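PDB 7D86: PHD finger protein 14 from Danio rerio, which binds histone H3, preferring the unmodified form, and represses PDGFRA expression, thereby playing a role in regulating mesenchymal cell proliferation. Local coordinates for residues C12-G17 against D82-E87. Numbering follows the deposited sequence.
Sequences CCVCLG and DGIFKE. With ZN (zinc ion), chain E.
The carbonyl oxygen of C13 takes two donors: the side-chain amide NE2 of Q163, and a water 2.9 Å from C13 O that reaches on to I84. The far end of that bridge is weak, with the backbone N of I84 3.3 Å from the water oxygen, and no direct hydrogen bond joins the two segments. The rest of the contact is apolar and small. With SG between its backbone N and carbonyl carbon (chi1 74°), C13 points its sulfur at I84, 3.7 Å from I84 CB and almost as near CG2. The same sulfur lies loosely by the backbone of G83, 4.3 Å from G83 CA. The methyl CG2 of I84 meets V14 as well, lying 3.8 Å from V14 CG2, so CG2 of I84 rests against both C13 SG and V14 CG2.

C13 and V14 are the two residues between the cysteines of a CxxC zinc knuckle. C12 SG binds the zinc ion and accepts N-H bonds from V14, at 3.4 Å between V14 N and C12 SG, and more weakly from C15. C15 SG, also on the metal, accepts the N-H of G17. These bonds help fix the turn that presents C13 and V14, and probably temper the charge on the thiolates; H37 and C40 complete the site. On the other segment, D82 O is hydrogen-bonded to NE2 of H95, a ligand of the third zinc.

The C13 and V14 contact with I84 joins the first PHD finger to the C2HC pre-PHD finger within the histone-reading PZP module. I84 is also covered by V36 of strand 35-37 and V96 of helix 96-101, while V14 packs on V96 and L100 of that helix. C13 leans on L204 of the C-terminal helix 191-204, and beyond I84 strand 85-87 pairs antiparallel with 93-95.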
ATOM      1  N   CYS A  12       3.465  -1.550  10.931  1.00 41.34           N
ATOM      2  CA  CYS A  12       2.673  -2.148   9.863  1.00 41.07           C
ATOM      3  C   CYS A  12       3.074  -1.532   8.529  1.00 36.79           C
ATOM      4  O   CYS A  12       3.020  -0.311   8.365  1.00 33.06           O
ATOM      5  CB  CYS A  12       1.184  -1.928  10.113  1.00 37.37           C
ATOM      6  SG  CYS A  12       0.179  -2.530   8.745  1.00 35.57           S
ATOM      7  N   CYS A  13       3.464  -2.370   7.571  1.00 36.41           N
ATOM      8  CA  CYS A  13       3.910  -1.874   6.276  1.00 34.04           C
ATOM      9  C   CYS A  13       2.752  -1.452   5.374  1.00 34.18           C
ATOM     10  O   CYS A  13       2.990  -0.985   4.256  1.00 41.29           O
ATOM     11  CB  CYS A  13       4.749  -2.936   5.572  1.00 40.50           C
ATOM     12  SG  CYS A  13       3.755  -4.279   4.928  1.00 41.08           S
ATOM     13  N   VAL A  14       1.512  -1.584   5.820  1.00 31.35           N
ATOM     14  CA  VAL A  14       0.356  -1.149   5.042  1.00 33.81           C
ATOM     15  C   VAL A  14      -0.085   0.252   5.442  1.00 39.30           C
ATOM     16  O   VAL A  14      -0.165   1.147   4.602  1.00 40.41           O
ATOM     17  CB  VAL A  14      -0.801  -2.161   5.185  1.00 29.48           C
ATOM     18  CG1 VAL A  14      -2.084  -1.610   4.522  1.00 30.95           C
ATOM     19  CG2 VAL A  14      -0.396  -3.507   4.572  1.00 31.85           C
ATOM     20  N   CYS A  15      -0.353   0.467   6.731  1.00 39.55           N
ATOM     21  CA  CYS A  15      -0.827   1.757   7.218  1.00 36.73           C
ATOM     22  C   CYS A  15       0.258   2.600   7.876  1.00 33.85           C
ATOM     23  O   CYS A  15      -0.017   3.751   8.224  1.00 34.93           O
ATOM     24  CB  CYS A  15      -1.974   1.549   8.214  1.00 38.32           C
ATOM     25  SG  CYS A  15      -1.465   0.739   9.758  1.00 37.15           S
ATOM     26  N   LEU A  16       1.467   2.061   8.063  1.00 31.74           N
ATOM     27  CA  LEU A  16       2.599   2.705   8.739  1.00 34.59           C
ATOM     28  C   LEU A  16       2.332   3.014  10.210  1.00 40.30           C
ATOM     29  O   LEU A  16       3.140   3.699  10.847  1.00 39.78           O
ATOM     30  CB  LEU A  16       3.050   3.986   8.018  1.00 33.08           C
ATOM     31  CG  LEU A  16       3.493   3.790   6.560  1.00 34.51           C
ATOM     32  CD1 LEU A  16       3.992   5.097   5.960  1.00 33.67           C
ATOM     33  CD2 LEU A  16       4.550   2.677   6.412  1.00 32.02           C
ATOM     34  N   GLY A  17       1.235   2.520  10.777  1.00 42.12           N
ATOM     35  CA  GLY A  17       1.020   2.628  12.203  1.00 39.85           C
ATOM     36  C   GLY A  17       1.887   1.651  12.977  1.00 46.53           C
ATOM     37  O   GLY A  17       2.491   0.734  12.419  1.00 44.23           O
ATOM     38  N   ASP A  82       9.155  -3.895  -2.333  1.00 42.67           N
ATOM     39  CA  ASP A  82       9.017  -3.980  -0.891  1.00 49.79           C
ATOM     40  C   ASP A  82       7.540  -4.089  -0.507  1.00 48.34           C
ATOM     41  O   ASP A  82       6.642  -4.085  -1.355  1.00 45.77           O
ATOM     42  CB  ASP A  82       9.677  -2.772  -0.233  1.00 57.26           C
ATOM     43  CG  ASP A  82      11.147  -2.654  -0.584  1.00 66.93           C
ATOM     44  OD1 ASP A  82      11.833  -3.696  -0.629  1.00 70.01           O
ATOM     45  OD2 ASP A  82      11.615  -1.523  -0.825  1.00 72.53           O
ATOM     46  N   GLY A  83       7.284  -4.199   0.793  1.00 44.03           N
ATOM     47  CA  GLY A  83       5.919  -4.246   1.269  1.00 41.42           C
ATOM     48  C   GLY A  83       5.318  -5.638   1.173  1.00 37.88           C
ATOM     49  O   GLY A  83       5.999  -6.633   0.918  1.00 38.21           O
ATOM     50  N   ILE A  84       4.011  -5.701   1.390  1.00 33.48           N
ATOM     51  CA  ILE A  84       3.331  -6.981   1.494  1.00 36.10           C
ATOM     52  C   ILE A  84       2.305  -7.091   0.369  1.00 36.78           C
ATOM     53  O   ILE A  84       1.709  -6.096  -0.061  1.00 32.48           O
ATOM     54  CB  ILE A  84       2.707  -7.165   2.899  1.00 36.70           C
ATOM     55  CG1 ILE A  84       2.580  -8.654   3.231  1.00 35.63           C
ATOM     56  CG2 ILE A  84       1.359  -6.471   3.023  1.00 33.60           C
ATOM     57  CD1 ILE A  84       2.239  -8.923   4.669  1.00 35.90           C
ATOM     58  N   PHE A  85       2.137  -8.314  -0.133  1.00 38.25           N
ATOM     59  CA  PHE A  85       1.407  -8.593  -1.362  1.00 35.82           C
ATOM     60  C   PHE A  85       0.247  -9.547  -1.121  1.00 38.39           C
ATOM     61  O   PHE A  85       0.257 -10.353  -0.189  1.00 30.31           O
ATOM     62  CB  PHE A  85       2.317  -9.222  -2.426  1.00 32.81           C
ATOM     63  CG  PHE A  85       3.393  -8.318  -2.930  1.00 35.66           C
ATOM     64  CD1 PHE A  85       4.562  -8.141  -2.206  1.00 36.49           C
ATOM     65  CD2 PHE A  85       3.252  -7.669  -4.147  1.00 37.23           C
ATOM     66  CE1 PHE A  85       5.565  -7.314  -2.674  1.00 40.41           C
ATOM     67  CE2 PHE A  85       4.253  -6.844  -4.627  1.00 39.23           C
ATOM     68  CZ  PHE A  85       5.414  -6.663  -3.884  1.00 39.47           C
ATOM     69  N   LYS A  86      -0.754  -9.443  -2.003  1.00 36.45           N
ATOM     70  CA  LYS A  86      -1.828 -10.420  -2.131  1.00 36.27           C
ATOM     71  C   LYS A  86      -1.935 -10.851  -3.587  1.00 32.95           C
ATOM     72  O   LYS A  86      -1.631 -10.077  -4.501  1.00 34.06           O
ATOM     73  CB  LYS A  86      -3.197  -9.852  -1.679  1.00 37.73           C
ATOM     74  CG  LYS A  86      -3.388  -9.683  -0.174  1.00 41.97           C
ATOM     75  CD  LYS A  86      -3.790 -10.989   0.491  1.00 42.44           C
ATOM     76  CE  LYS A  86      -4.290 -10.765   1.914  1.00 44.36           C
ATOM     77  NZ  LYS A  86      -4.548 -12.046   2.628  1.00 51.52           N
ATOM     78  N   GLU A  87      -2.412 -12.074  -3.800  1.00 30.17           N
ATOM     79  CA  GLU A  87      -2.549 -12.613  -5.145  1.00 35.84           C
ATOM     80  C   GLU A  87      -3.826 -12.096  -5.801  1.00 35.08           C
ATOM     81  O   GLU A  87      -4.853 -11.929  -5.138  1.00 35.38           O
ATOM     82  CB  GLU A  87      -2.558 -14.147  -5.098  1.00 37.07           C
ATOM     83  CG  GLU A  87      -2.283 -14.817  -6.430  1.00 42.52           C
ATOM     84  CD  GLU A  87      -1.998 -16.311  -6.282  1.00 50.75           C
ATOM     85  OE1 GLU A  87      -2.386 -16.904  -5.251  1.00 50.06           O
ATOM     86  OE2 GLU A  87      -1.374 -16.887  -7.197  1.00 55.42           O
TER
HETATM   87 ZN    ZN E 504      -1.775  -1.523   9.533  1.00 41.18          ZN
HETATM   88  O   HOH W   1       3.352  -2.472   1.796  1.00 36.23           O